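PDB 6QE7: anti-sigma-I factor RsgI3, which probably holds the sigma factor SigI3 inactive until its extracellular pair of PA14 domains, the part in this chain, binds plant-wall polysaccharide such as pectin. Local coordinates for residues C27-W32 and S119-W124; T63-T68 and E92-I97; G192-R197 and V258-Y263; V215-V220 and G264-I269. All coordinates share one frame; numbering follows the deposited sequence.

The four contacts fall into two pairs, one in each PA14 domain of the dyad. Contacts 1 and 2 belong to the first domain, with centres about 12 Å apart; contact 2 is nested in the chain loop that contact 1 closes, and the two meet where strands 119-125 and 60-69 run side by side in one sheet. Contacts 3 and 4 belong to the second domain, with centres about 8 Å apart and segments that alternate along the chain, joined through neighbouring strands 254-263 and 219-224. Between the pairs, centres are about 51 to 56 Å apart, on opposite sides of the chain's centre, so the two pairs belong to separate PA14 domains of the pectin-binding dyad.

Contact 1: residues C27-W32 and S119-W124; sequences CIDFDW and SAKLMW
Ile28 places CG1 beside its backbone N and CG2 anti to it (chi1 -55°), a rotation that sends the two branches to different residues of the facing strand. CG2 of Ile28 rests 3.6 Å from Ala120 O, while CD1, at the end of the other branch, lies 4.1 Å from Leu122 CD2. Near their roots the Ile28 and Leu122 side chains are a little closer, with their CB atoms 3.9 Å apart. Lys121 also has CG beside its backbone N; beyond CG the chain is extended and passes Asp29, whose OD1 is 3.7 Å from Lys121 CG. At 4.1 Å from Asp29 OD1, Lys121 NZ is too distant for a salt bridge, although the opposite charges probably still attract.

The backbones show that strand 29-31 is added antiparallel to strand 119-125, in one of the two sheets of the first PA14 beta-sandwich. Phe30 and Ala120 form a hydrogen-bonded pair: Phe30 N gives to Ala120 O at 2.7 Å, and Ala120 N returns a bond to Phe30 O at 3.0 Å. Leu122 N donates to Ile28 O at 2.9 Å, almost straight at 164°. Beside this last bond a water accepts from Ile28 N and lies close to Leu122 O. Trp50, on strand 46-51 of the other sheet, covers Ile28, Phe30 and Ala120, the side of the pair that faces the interior. On the other flank of strand 119-125, Ser119 touches Asp69, a ligand of one of the two bound calcium ions.

Contact 2: residues T63-T68 and E92-I97; sequences TFYTVT and EHSEQI
The Tyr65 ring meets Glu92 and Ser94 of the neighbouring strand obliquely, while Thr63 CG2, from its own strand, sits over one face, 3.4 Å above the ring plane and toward the rim. Tyr65 CD2 does the touching across the contact, 3.7 Å from Glu92 OE2 and 3.7 Å from Ser94 CB. The planes of ring and carboxylate are turned 46° from each other, so the two are not stacked.

These groups sit on an antiparallel strand pair, 60-69 with 91-99, in the five-stranded sheet of the first PA14 domain. Thr63, Tyr65 and Val67 share a face with Gln96, Ser94 and Glu92, and Phe64 and Thr66 share the other with Glu95 and His93. With CG anti to its backbone N and an extended chain beyond, Glu92 reaches across to its partners: OE2 lies 3.8 Å from Val67 CG2. The same carboxylate forms a salt bridge with Lys131, whose ammonium also makes a cation-pi contact with the Tyr65 ring, so one lysine ties the acid and the aromatic together. On the opposite face, which turns toward strands 72-76 and 79-84, Phe64 CE1 approaches Ile97 CG2 obliquely at 3.7 Å.

Two hydrogen-bonded pairs fix the register. Thr66 N donates to His93 O at 3.0 Å and 167°, and His93 N bonds back to Thr66 O. Phe64 and Glu95 exchange the same two bonds, with Phe64 N 3.0 Å from Glu95 O. Glu95 also bends back on its own strand: its OE1 accepts from Gln96 N at 2.9 Å, on the anti side and 28° out of the carboxylate plane.

Contact 3: residues G192-R197 and V258-Y263; sequences GKFSVR and VEYCNY
The Arg197 and Glu259 side chains rise together from neighbouring strands on the same face of the sheet, and one carboxylate oxygen receives two donors. Arg197 NE gives its N-H to Glu259 OE2 at 2.8 Å and 152°; it meets the anti lone pair, and the oxygen lies close to the guanidinium plane. NH2 of Arg197 adds a weak bond to the same Glu259 OE2 at 3.1 Å. Both nitrogens share OE2, and the guanidinium and carboxylate planes are 64° apart, so the pair is not the coplanar, bidentate kind. The remaining nitrogen, NH1, forms a second salt bridge with Glu157 and a bond to Tyr159 OH on strand 154-159.

At the far end, Asn262 turns CG anti to its backbone N, which carries the amide to the backbone of Gly192. Its ND2 donates to Gly192 O at 2.8 Å and 169°, and also bonds to Glu265 O. Asn262 N itself reaches Phe194 O at 2.9 Å. In the middle, Val196 and Tyr260 satisfy each other: Val196 N to Tyr260 O is 2.8 Å, and Tyr260 N to Val196 O is 3.0 Å. The hydroxyl of Ser195 finds its partners outside the pair, at Asp161 O and Leu164 N. Between the polar ends, Phe194 CE1 rests 3.6 Å from Asn262 CB, and Phe194 CZ comes to the edge of the Tyr260 ring, 4.2 Å from CE2.

Flanked by strand 154-159 on one side and strand 219-224 on the other, strands 193-202 and 254-263 form an antiparallel pair inside the larger sheet of a PA14 beta-sandwich.

Contact 4: residues V215-V220 and G264-I269; sequences VANGGV and GEPAFI
Asn217 turns CG beside its backbone N (chi1 -77°), and from CB outward the side chain runs along the backbone of the loop before Phe268. Asn217 CB lies 3.3 Å from Pro266 O. The next atom, Asn217 CG, sits against Phe268 CB at 3.4 Å, and the amide plane is only 24° from that of the phenyl ring. At the tip the amide divides: Asn217 OD1 comes 3.6 Å from Phe268 CB and accepts from Glu239 N, while ND2 points to Pro266 O. The Asn217 ND2 to Pro266 O bond is straight, but its modelled 2.5 Å is doubtfully short. The main chain adds a firmer link, Asn217 N to Phe268 O, at 2.9 Å and 164°.

Two connections between the sheets of the second PA14 sandwich meet here. Residues 217-218 lead from strand 208-216 of the smaller sheet to strand 219-224 of the larger, and residues 264-267 lead from strand 254-263 of the larger sheet to strand 268-274 of the smaller.

Beyond the loops, Ala216 and Ile269 form a non-hydrogen-bonded antiparallel pair. Phe268 and Val215 run next to each other in the same sense, with Phe268 CE1 3.6 Å from Val215 CG1; Val215 O stands in plane at the ring edge, 3.7 Å from Phe268 CD1. Val220 comes from the larger sheet to meet Ile269, the two side chains overlapping from opposite directions, with Val220 CG1 3.7 Å from Ile269 CD1.

Contact 1: residues C27-W32 and S119-W124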
loop_
_atom_site.group_PDB
_atom_site.type_symbol
_atom_site.label_atom_id
_atom_site.label_comp_id
_atom_site.label_asym_id
_atom_site.label_seq_id
_atom_site.Cartn_x
_atom_site.Cartn_y
_atom_site.Cartn_z
ATOM N N CYS A 27 -12.415 -6.577 -21.007
ATOM C CA CYS A 27 -13.577 -6.618 -20.113
ATOM C C CYS A 27 -13.121 -7.205 -18.769
ATOM O O CYS A 27 -11.937 -7.603 -18.637
ATOM C CB CYS A 27 -14.692 -7.392 -20.784
ATOM S SG CYS A 27 -14.378 -9.168 -20.848
ATOM N N ILE A 28 -13.980 -7.064 -17.772
ATOM C CA ILE A 28 -13.770 -7.522 -16.372
ATOM C C ILE A 28 -14.581 -8.781 -16.238
ATOM O O ILE A 28 -15.752 -8.691 -15.960
ATOM C CB ILE A 28 -14.054 -6.463 -15.273
ATOM C CG1 ILE A 28 -13.237 -5.187 -15.512
ATOM C CG2 ILE A 28 -13.788 -7.069 -13.895
ATOM C CD1 ILE A 28 -13.595 -4.024 -14.607
ATOM N N ASP A 29 -13.892 -9.880 -16.508
ATOM C CA ASP A 29 -14.449 -11.241 -16.547
ATOM C C ASP A 29 -13.321 -12.236 -16.208
ATOM O O ASP A 29 -12.851 -12.943 -17.123
ATOM C CB ASP A 29 -15.022 -11.567 -17.919
ATOM C CG ASP A 29 -15.821 -12.869 -17.888
ATOM O OD1 ASP A 29 -16.210 -13.291 -16.789
ATOM O OD2 ASP A 29 -16.056 -13.466 -18.958
ATOM N N PHE A 30 -12.898 -12.252 -14.949
ATOM C CA PHE A 30 -11.699 -12.967 -14.512
ATOM C C PHE A 30 -12.089 -14.031 -13.522
ATOM O O PHE A 30 -12.729 -13.745 -12.543
ATOM C CB PHE A 30 -10.693 -11.967 -13.936
ATOM C CG PHE A 30 -10.054 -11.080 -14.952
ATOM C CD1 PHE A 30 -9.096 -11.577 -15.817
ATOM C CD2 PHE A 30 -10.380 -9.748 -15.041
ATOM C CE1 PHE A 30 -8.502 -10.766 -16.774
ATOM C CE2 PHE A 30 -9.782 -8.930 -15.996
ATOM C CZ PHE A 30 -8.792 -9.421 -16.809
ATOM N N ASP A 31 -11.578 -15.224 -13.718
ATOM C CA ASP A 31 -11.583 -16.218 -12.641
ATOM C C ASP A 31 -10.182 -16.758 -12.522
ATOM O O ASP A 31 -9.790 -17.435 -13.388
ATOM C CB ASP A 31 -12.621 -17.318 -12.852
ATOM C CG ASP A 31 -12.613 -18.341 -11.720
ATOM O OD1 ASP A 31 -11.763 -18.245 -10.788
ATOM O OD2 ASP A 31 -13.417 -19.283 -11.797
ATOM N N TRP A 32 -9.490 -16.448 -11.432
ATOM C CA TRP A 32 -8.053 -16.768 -11.261
ATOM C C TRP A 32 -7.915 -18.006 -10.399
ATOM O O TRP A 32 -6.773 -18.348 -10.036
ATOM C CB TRP A 32 -7.316 -15.559 -10.680
ATOM C CG TRP A 32 -7.326 -14.397 -11.605
ATOM C CD1 TRP A 32 -6.837 -14.376 -12.885
ATOM C CD2 TRP A 32 -7.845 -13.091 -11.345
ATOM N NE1 TRP A 32 -6.920 -13.124 -13.396
ATOM C CE2 TRP A 32 -7.575 -12.324 -12.494
ATOM C CE3 TRP A 32 -8.459 -12.490 -10.235
ATOM C CZ2 TRP A 32 -7.925 -10.983 -12.582
ATOM C CZ3 TRP A 32 -8.777 -11.155 -10.319
ATOM C CH2 TRP A 32 -8.560 -10.432 -11.490
ATOM N N SER A 119 -11.588 -13.976 -7.960
ATOM C CA SER A 119 -12.305 -13.683 -9.227
ATOM C C SER A 119 -12.896 -12.282 -9.234
ATOM O O SER A 119 -13.192 -11.744 -8.158
ATOM C CB SER A 119 -13.421 -14.713 -9.490
ATOM O OG SER A 119 -14.284 -14.889 -8.366
ATOM N N ALA A 120 -13.129 -11.734 -10.421
ATOM C CA ALA A 120 -13.731 -10.395 -10.574
ATOM C C ALA A 120 -14.438 -10.329 -11.926
ATOM O O ALA A 120 -13.788 -10.528 -13.003
ATOM C CB ALA A 120 -12.696 -9.307 -10.428
ATOM N N LYS A 121 -15.694 -9.959 -11.856
ATOM C CA LYS A 121 -16.606 -9.832 -13.021
ATOM C C LYS A 121 -17.512 -8.640 -12.830
ATOM O O LYS A 121 -18.064 -8.488 -11.674
ATOM C CB LYS A 121 -17.524 -11.044 -13.113
ATOM C CG LYS A 121 -16.755 -12.336 -13.303
ATOM C CD LYS A 121 -17.554 -13.596 -13.252
ATOM C CE LYS A 121 -16.579 -14.749 -13.233
ATOM N NZ LYS A 121 -17.162 -15.945 -13.851
ATOM N N LEU A 122 -17.652 -7.866 -13.902
ATOM C CA LEU A 122 -18.526 -6.674 -13.952
ATOM C C LEU A 122 -19.585 -6.885 -15.039
ATOM O O LEU A 122 -19.199 -7.002 -16.191
ATOM C CB LEU A 122 -17.674 -5.442 -14.258
ATOM C CG LEU A 122 -18.444 -4.141 -14.443
ATOM C CD1 LEU A 122 -19.159 -3.767 -13.177
ATOM C CD2 LEU A 122 -17.531 -3.007 -14.864
ATOM N N MET A 123 -20.858 -6.821 -14.676
ATOM C CA MET A 123 -21.993 -7.034 -15.588
ATOM C C MET A 123 -22.925 -5.827 -15.546
ATOM O O MET A 123 -22.728 -4.919 -14.733
ATOM C CB MET A 123 -22.722 -8.307 -15.164
ATOM C CG MET A 123 -21.805 -9.473 -15.148
ATOM S SD MET A 123 -22.610 -10.975 -14.847
ATOM C CE MET A 123 -23.064 -10.910 -13.124
ATOM N N TRP A 124 -23.849 -5.744 -16.490
ATOM C CA TRP A 124 -24.895 -4.711 -16.514
ATOM C C TRP A 124 -26.150 -5.298 -17.169
ATOM O O TRP A 124 -26.035 -6.256 -17.874
ATOM C CB TRP A 124 -24.477 -3.424 -17.215
ATOM C CG TRP A 124 -24.263 -3.491 -18.683
ATOM C CD1 TRP A 124 -24.281 -4.603 -19.478
ATOM C CD2 TRP A 124 -23.808 -2.411 -19.496
ATOM N NE1 TRP A 124 -23.862 -4.275 -20.731
ATOM C CE2 TRP A 124 -23.620 -2.930 -20.787
ATOM C CE3 TRP A 124 -23.632 -1.053 -19.289
ATOM C CZ2 TRP A 124 -23.256 -2.135 -21.856
ATOM C CZ3 TRP A 124 -23.263 -0.261 -20.353
ATOM C CH2 TRP A 124 -23.060 -0.807 -21.621
HETATM O O HOH W 1 -16.768 -6.091 -17.993
#

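Contact 2: residues T63-T68 and E92-I97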
loop_
_atom_site.group_PDB
_atom_site.type_symbol
_atom_site.label_atom_id
_atom_site.label_comp_id
_atom_site.label_asym_id
_atom_site.label_seq_id
_atom_site.Cartn_x
_atom_site.Cartn_y
_atom_site.Cartn_z
ATOM N N THR A 63 -28.754 -1.498 -14.200
ATOM C CA THR A 63 -28.228 -2.234 -13.035
ATOM C C THR A 63 -26.779 -2.595 -13.384
ATOM O O THR A 63 -26.572 -3.161 -14.480
ATOM C CB THR A 63 -29.140 -3.412 -12.673
ATOM O OG1 THR A 63 -30.464 -2.898 -12.498
ATOM C CG2 THR A 63 -28.680 -4.197 -11.449
ATOM N N PHE A 64 -25.804 -2.196 -12.552
ATOM C CA PHE A 64 -24.423 -2.752 -12.530
ATOM C C PHE A 64 -24.356 -3.854 -11.479
ATOM O O PHE A 64 -24.995 -3.805 -10.354
ATOM C CB PHE A 64 -23.385 -1.683 -12.225
ATOM C CG PHE A 64 -23.280 -0.754 -13.364
ATOM C CD1 PHE A 64 -24.253 0.208 -13.566
ATOM C CD2 PHE A 64 -22.312 -0.922 -14.314
ATOM C CE1 PHE A 64 -24.170 1.065 -14.644
ATOM C CE2 PHE A 64 -22.215 -0.040 -15.372
ATOM C CZ PHE A 64 -23.153 0.939 -15.544
ATOM N N TYR A 65 -23.681 -4.924 -11.874
ATOM C CA TYR A 65 -23.406 -6.081 -10.987
ATOM C C TYR A 65 -21.894 -6.350 -10.987
ATOM O O TYR A 65 -21.253 -6.299 -12.045
ATOM C CB TYR A 65 -24.064 -7.378 -11.443
ATOM C CG TYR A 65 -25.465 -7.278 -11.992
ATOM C CD1 TYR A 65 -25.741 -6.655 -13.212
ATOM C CD2 TYR A 65 -26.520 -7.820 -11.277
ATOM C CE1 TYR A 65 -27.042 -6.624 -13.710
ATOM C CE2 TYR A 65 -27.821 -7.773 -11.757
ATOM C CZ TYR A 65 -28.081 -7.169 -12.975
ATOM O OH TYR A 65 -29.397 -7.111 -13.386
ATOM N N THR A 66 -21.394 -6.704 -9.806
ATOM C CA THR A 66 -20.028 -7.196 -9.555
ATOM C C THR A 66 -20.202 -8.586 -8.972
ATOM O O THR A 66 -21.098 -8.801 -8.189
ATOM C CB THR A 66 -19.248 -6.247 -8.642
ATOM O OG1 THR A 66 -19.877 -6.199 -7.354
ATOM C CG2 THR A 66 -19.140 -4.846 -9.194
ATOM N N VAL A 67 -19.418 -9.532 -9.450
ATOM C CA VAL A 67 -19.292 -10.828 -8.750
ATOM C C VAL A 67 -17.797 -10.958 -8.465
ATOM O O VAL A 67 -17.033 -11.046 -9.436
ATOM C CB VAL A 67 -19.815 -12.005 -9.614
ATOM C CG1 VAL A 67 -19.810 -13.291 -8.820
ATOM C CG2 VAL A 67 -21.208 -11.731 -10.126
ATOM N N THR A 68 -17.422 -10.971 -7.194
ATOM C CA THR A 68 -16.023 -10.842 -6.742
ATOM C C THR A 68 -15.781 -11.785 -5.591
ATOM O O THR A 68 -16.655 -11.953 -4.714
ATOM C CB THR A 68 -15.632 -9.435 -6.307
ATOM O OG1 THR A 68 -16.500 -8.804 -5.332
ATOM C CG2 THR A 68 -15.556 -8.511 -7.493
ATOM N N GLU A 92 -22.419 -11.864 -5.726
ATOM C CA GLU A 92 -22.928 -10.794 -6.578
ATOM C C GLU A 92 -23.416 -9.675 -5.650
ATOM O O GLU A 92 -24.028 -10.025 -4.680
ATOM C CB GLU A 92 -24.144 -11.309 -7.347
ATOM C CG GLU A 92 -24.706 -10.298 -8.321
ATOM C CD GLU A 92 -25.463 -10.988 -9.456
ATOM O OE1 GLU A 92 -26.474 -11.555 -9.162
ATOM O OE2 GLU A 92 -24.958 -11.058 -10.574
ATOM N N HIS A 93 -23.259 -8.418 -6.067
ATOM C CA HIS A 93 -23.798 -7.184 -5.443
ATOM C C HIS A 93 -24.172 -6.330 -6.627
ATOM O O HIS A 93 -23.591 -6.548 -7.718
ATOM C CB HIS A 93 -22.752 -6.423 -4.582
ATOM C CG HIS A 93 -22.196 -7.238 -3.458
ATOM N ND1 HIS A 93 -22.991 -7.713 -2.418
ATOM C CD2 HIS A 93 -20.938 -7.691 -3.201
ATOM C CE1 HIS A 93 -22.249 -8.426 -1.583
ATOM N NE2 HIS A 93 -20.969 -8.390 -2.026
ATOM N N SER A 94 -25.124 -5.437 -6.460
ATOM C CA SER A 94 -25.613 -4.670 -7.614
ATOM C C SER A 94 -26.219 -3.361 -7.130
ATOM O O SER A 94 -26.643 -3.360 -5.982
ATOM C CB SER A 94 -26.648 -5.496 -8.338
ATOM O OG SER A 94 -27.749 -5.841 -7.464
ATOM N N GLU A 95 -26.369 -2.377 -8.029
ATOM C CA GLU A 95 -27.089 -1.119 -7.782
ATOM C C GLU A 95 -27.511 -0.538 -9.108
ATOM O O GLU A 95 -26.995 -0.967 -10.147
ATOM C CB GLU A 95 -26.237 -0.071 -7.028
ATOM C CG GLU A 95 -26.729 0.137 -5.576
ATOM C CD GLU A 95 -28.191 0.571 -5.304
ATOM O OE1 GLU A 95 -28.876 1.160 -6.254
ATOM O OE2 GLU A 95 -28.678 0.337 -4.135
ATOM N N GLN A 96 -28.384 0.448 -9.055
ATOM C CA GLN A 96 -28.982 1.055 -10.263
ATOM C C GLN A 96 -28.615 2.494 -10.332
ATOM O O GLN A 96 -28.372 3.105 -9.282
ATOM C CB GLN A 96 -30.516 0.912 -10.307
ATOM C CG GLN A 96 -30.996 -0.479 -9.895
ATOM C CD GLN A 96 -32.509 -0.555 -9.832
ATOM O OE1 GLN A 96 -33.233 0.308 -10.335
ATOM N NE2 GLN A 96 -33.022 -1.562 -9.156
ATOM N N ILE A 97 -28.606 3.005 -11.554
ATOM C CA ILE A 97 -28.303 4.412 -11.860
ATOM C C ILE A 97 -28.907 4.643 -13.245
ATOM O O ILE A 97 -28.898 3.718 -14.076
ATOM C CB ILE A 97 -26.780 4.643 -11.818
ATOM C CG1 ILE A 97 -26.446 6.082 -12.145
ATOM C CG2 ILE A 97 -26.069 3.710 -12.787
ATOM C CD1 ILE A 97 -25.080 6.573 -11.624
#

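Contact 3: residues G192-R197 and V258-Y263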
loop_
_atom_site.group_PDB
_atom_site.type_symbol
_atom_site.label_atom_id
_atom_site.label_comp_id
_atom_site.label_asym_id
_atom_site.label_seq_id
_atom_site.Cartn_x
_atom_site.Cartn_y
_atom_site.Cartn_z
ATOM N N GLY A 192 28.638 16.538 19.242
ATOM C CA GLY A 192 28.311 15.272 18.533
ATOM C C GLY A 192 26.815 15.018 18.547
ATOM O O GLY A 192 26.391 13.873 18.331
ATOM N N LYS A 193 26.059 16.092 18.830
ATOM C CA LYS A 193 24.606 16.079 19.099
ATOM C C LYS A 193 23.982 16.239 17.707
ATOM O O LYS A 193 24.244 17.274 17.024
ATOM C CB LYS A 193 24.157 17.150 20.121
ATOM C CG LYS A 193 24.177 16.720 21.584
ATOM C CD LYS A 193 24.058 17.867 22.650
ATOM C CE LYS A 193 24.865 17.557 23.909
ATOM N NZ LYS A 193 24.410 18.260 25.146
ATOM N N PHE A 194 23.215 15.245 17.289
ATOM C CA PHE A 194 22.432 15.290 16.039
ATOM C C PHE A 194 21.223 14.356 16.260
ATOM O O PHE A 194 21.120 13.629 17.287
ATOM C CB PHE A 194 23.317 14.944 14.838
ATOM C CG PHE A 194 23.570 13.463 14.655
ATOM C CD1 PHE A 194 24.618 12.839 15.291
ATOM C CD2 PHE A 194 22.672 12.679 13.937
ATOM C CE1 PHE A 194 24.806 11.477 15.156
ATOM C CE2 PHE A 194 22.864 11.322 13.796
ATOM C CZ PHE A 194 23.945 10.724 14.392
ATOM N N SER A 195 20.287 14.373 15.331
ATOM C CA SER A 195 19.050 13.562 15.463
ATOM C C SER A 195 18.547 13.257 14.046
ATOM O O SER A 195 18.978 13.964 13.065
ATOM C CB SER A 195 18.062 14.353 16.372
ATOM O OG SER A 195 17.822 15.655 15.820
ATOM N N VAL A 196 17.681 12.255 13.907
ATOM C CA VAL A 196 17.183 11.779 12.584
ATOM C C VAL A 196 15.706 11.414 12.732
ATOM O O VAL A 196 15.349 10.903 13.787
ATOM C CB VAL A 196 17.969 10.549 12.091
ATOM C CG1 VAL A 196 17.775 10.311 10.610
ATOM C CG2 VAL A 196 19.445 10.675 12.426
ATOM N N ARG A 197 14.914 11.704 11.705
ATOM C CA ARG A 197 13.516 11.216 11.561
ATOM C C ARG A 197 13.414 10.446 10.235
ATOM O O ARG A 197 13.783 10.991 9.230
ATOM C CB ARG A 197 12.472 12.329 11.560
ATOM C CG ARG A 197 11.081 11.779 11.269
ATOM C CD ARG A 197 9.957 12.783 11.333
ATOM N NE ARG A 197 9.977 13.562 12.569
ATOM C CZ ARG A 197 10.419 14.807 12.632
ATOM N NH1 ARG A 197 10.884 15.412 11.553
ATOM N NH2 ARG A 197 10.359 15.451 13.765
ATOM N N VAL A 258 10.289 6.674 12.812
ATOM C CA VAL A 258 11.395 6.392 13.742
ATOM C C VAL A 258 12.153 7.715 13.941
ATOM O O VAL A 258 12.509 8.409 12.929
ATOM C CB VAL A 258 12.326 5.249 13.263
ATOM C CG1 VAL A 258 13.486 4.979 14.237
ATOM C CG2 VAL A 258 11.575 3.953 13.104
ATOM N N GLU A 259 12.401 8.036 15.210
ATOM C CA GLU A 259 13.208 9.219 15.644
ATOM C C GLU A 259 14.385 8.720 16.518
ATOM O O GLU A 259 14.220 7.821 17.385
ATOM C CB GLU A 259 12.335 10.290 16.316
ATOM C CG GLU A 259 11.405 11.078 15.393
ATOM C CD GLU A 259 10.393 12.047 16.024
ATOM O OE1 GLU A 259 10.203 12.016 17.256
ATOM O OE2 GLU A 259 9.736 12.767 15.264
ATOM N N TYR A 260 15.553 9.298 16.268
ATOM C CA TYR A 260 16.837 8.970 16.932
ATOM C C TYR A 260 17.506 10.285 17.349
ATOM O O TYR A 260 17.613 11.214 16.555
ATOM C CB TYR A 260 17.793 8.225 15.991
ATOM C CG TYR A 260 19.146 7.947 16.594
ATOM C CD1 TYR A 260 19.231 7.146 17.716
ATOM C CD2 TYR A 260 20.321 8.492 16.119
ATOM C CE1 TYR A 260 20.435 6.867 18.325
ATOM C CE2 TYR A 260 21.539 8.285 16.770
ATOM C CZ TYR A 260 21.606 7.454 17.871
ATOM O OH TYR A 260 22.765 7.150 18.556
ATOM N N CYS A 261 18.028 10.329 18.553
ATOM C CA CYS A 261 18.908 11.433 18.956
ATOM C C CYS A 261 20.183 10.835 19.574
ATOM O O CYS A 261 20.178 9.864 20.274
ATOM C CB CYS A 261 18.152 12.441 19.797
ATOM S SG CYS A 261 17.655 11.847 21.433
ATOM N N ASN A 262 21.270 11.387 19.148
ATOM C CA ASN A 262 22.609 11.193 19.710
ATOM C C ASN A 262 22.903 12.274 20.753
ATOM O O ASN A 262 22.630 13.465 20.488
ATOM C CB ASN A 262 23.603 11.345 18.569
ATOM C CG ASN A 262 24.813 10.560 18.937
ATOM O OD1 ASN A 262 24.634 9.366 19.202
ATOM N ND2 ASN A 262 25.958 11.237 19.039
ATOM N N TYR A 263 23.497 11.920 21.877
ATOM C CA TYR A 263 23.807 12.914 22.942
ATOM C C TYR A 263 25.349 13.100 23.074
ATOM O O TYR A 263 25.934 13.793 24.029
ATOM C CB TYR A 263 23.087 12.464 24.217
ATOM C CG TYR A 263 21.577 12.466 24.228
ATOM C CD1 TYR A 263 20.881 13.666 24.263
ATOM C CD2 TYR A 263 20.828 11.278 24.295
ATOM C CE1 TYR A 263 19.490 13.695 24.346
ATOM C CE2 TYR A 263 19.443 11.288 24.423
ATOM C CZ TYR A 263 18.774 12.508 24.459
ATOM O OH TYR A 263 17.416 12.632 24.549
#

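Contact 4: residues V215-V220 and G264-I269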
loop_
_atom_site.group_PDB
_atom_site.type_symbol
_atom_site.label_atom_id
_atom_site.label_comp_id
_atom_site.label_asym_id
_atom_site.label_seq_id
_atom_site.Cartn_x
_atom_site.Cartn_y
_atom_site.Cartn_z
ATOM N N VAL A 215 18.017 -1.171 18.887
ATOM C CA VAL A 215 19.379 -1.174 19.460
ATOM C C VAL A 215 19.959 0.196 19.119
ATOM O O VAL A 215 20.096 0.519 17.916
ATOM C CB VAL A 215 20.280 -2.320 18.954
ATOM C CG1 VAL A 215 21.689 -2.263 19.607
ATOM C CG2 VAL A 215 19.666 -3.639 19.237
ATOM N N ALA A 216 20.299 0.982 20.148
ATOM C CA ALA A 216 20.623 2.397 19.942
ATOM C C ALA A 216 21.615 2.948 20.967
ATOM O O ALA A 216 21.375 2.746 22.150
ATOM C CB ALA A 216 19.309 3.100 20.049
ATOM N N ASN A 217 22.524 3.810 20.532
ATOM C CA ASN A 217 23.494 4.530 21.416
ATOM C C ASN A 217 22.898 5.844 21.984
ATOM O O ASN A 217 23.561 6.507 22.791
ATOM C CB ASN A 217 24.805 4.778 20.681
ATOM C CG ASN A 217 25.682 3.544 20.587
ATOM O OD1 ASN A 217 25.285 2.453 20.997
ATOM N ND2 ASN A 217 26.878 3.704 20.041
ATOM N N GLY A 218 21.686 6.218 21.626
ATOM C CA GLY A 218 21.070 7.477 22.092
ATOM C C GLY A 218 19.600 7.258 22.319
ATOM O O GLY A 218 19.215 6.174 22.752
ATOM N N GLY A 219 18.802 8.291 22.147
ATOM C CA GLY A 219 17.346 8.215 22.359
ATOM C C GLY A 219 16.617 7.745 21.092
ATOM O O GLY A 219 17.019 8.165 19.971
ATOM N N VAL A 220 15.535 6.983 21.273
ATOM C CA VAL A 220 14.679 6.475 20.158
ATOM C C VAL A 220 13.209 6.695 20.484
ATOM O O VAL A 220 12.790 6.588 21.661
ATOM C CB VAL A 220 14.945 4.988 19.880
ATOM C CG1 VAL A 220 16.272 4.798 19.191
ATOM C CG2 VAL A 220 14.899 4.156 21.135
ATOM N N GLY A 264 26.054 12.546 22.098
ATOM C CA GLY A 264 27.489 12.818 21.887
ATOM C C GLY A 264 28.285 11.534 21.802
ATOM O O GLY A 264 29.494 11.613 21.403
ATOM N N GLU A 265 27.650 10.398 22.141
ATOM C CA GLU A 265 28.288 9.057 22.066
ATOM C C GLU A 265 28.585 8.781 20.592
ATOM O O GLU A 265 28.097 9.506 19.724
ATOM C CB GLU A 265 27.407 8.005 22.738
ATOM C CG GLU A 265 27.552 8.014 24.245
ATOM C CD GLU A 265 26.818 9.170 24.918
ATOM O OE1 GLU A 265 25.847 9.680 24.312
ATOM O OE2 GLU A 265 27.220 9.578 26.040
ATOM N N PRO A 266 29.426 7.771 20.258
ATOM C CA PRO A 266 29.507 7.274 18.887
ATOM C C PRO A 266 28.117 6.715 18.547
ATOM O O PRO A 266 27.535 6.029 19.430
ATOM C CB PRO A 266 30.569 6.172 18.915
ATOM C CG PRO A 266 30.684 5.779 20.385
ATOM C CD PRO A 266 30.269 6.995 21.187
ATOM N N ALA A 267 27.579 7.122 17.381
ATOM C CA ALA A 267 26.133 6.987 17.083
ATOM C C ALA A 267 25.886 5.586 16.509
ATOM O O ALA A 267 26.696 5.114 15.707
ATOM C CB ALA A 267 25.660 8.035 16.131
ATOM N N PHE A 268 24.761 4.996 16.869
ATOM C CA PHE A 268 24.356 3.639 16.440
ATOM C C PHE A 268 22.846 3.577 16.526
ATOM O O PHE A 268 22.350 3.905 17.589
ATOM C CB PHE A 268 24.949 2.600 17.385
ATOM C CG PHE A 268 24.869 1.149 17.014
ATOM C CD1 PHE A 268 23.714 0.420 17.254
ATOM C CD2 PHE A 268 25.976 0.482 16.496
ATOM C CE1 PHE A 268 23.657 -0.936 16.944
ATOM C CE2 PHE A 268 25.927 -0.880 16.203
ATOM C CZ PHE A 268 24.770 -1.590 16.445
ATOM N N ILE A 269 22.188 3.113 15.479
ATOM C CA ILE A 269 20.763 2.683 15.593
ATOM C C ILE A 269 20.440 1.595 14.556
ATOM O O ILE A 269 20.732 1.778 13.334
ATOM C CB ILE A 269 19.842 3.912 15.495
ATOM C CG1 ILE A 269 18.360 3.495 15.587
ATOM C CG2 ILE A 269 20.200 4.675 14.230
ATOM C CD1 ILE A 269 17.427 4.613 15.684
#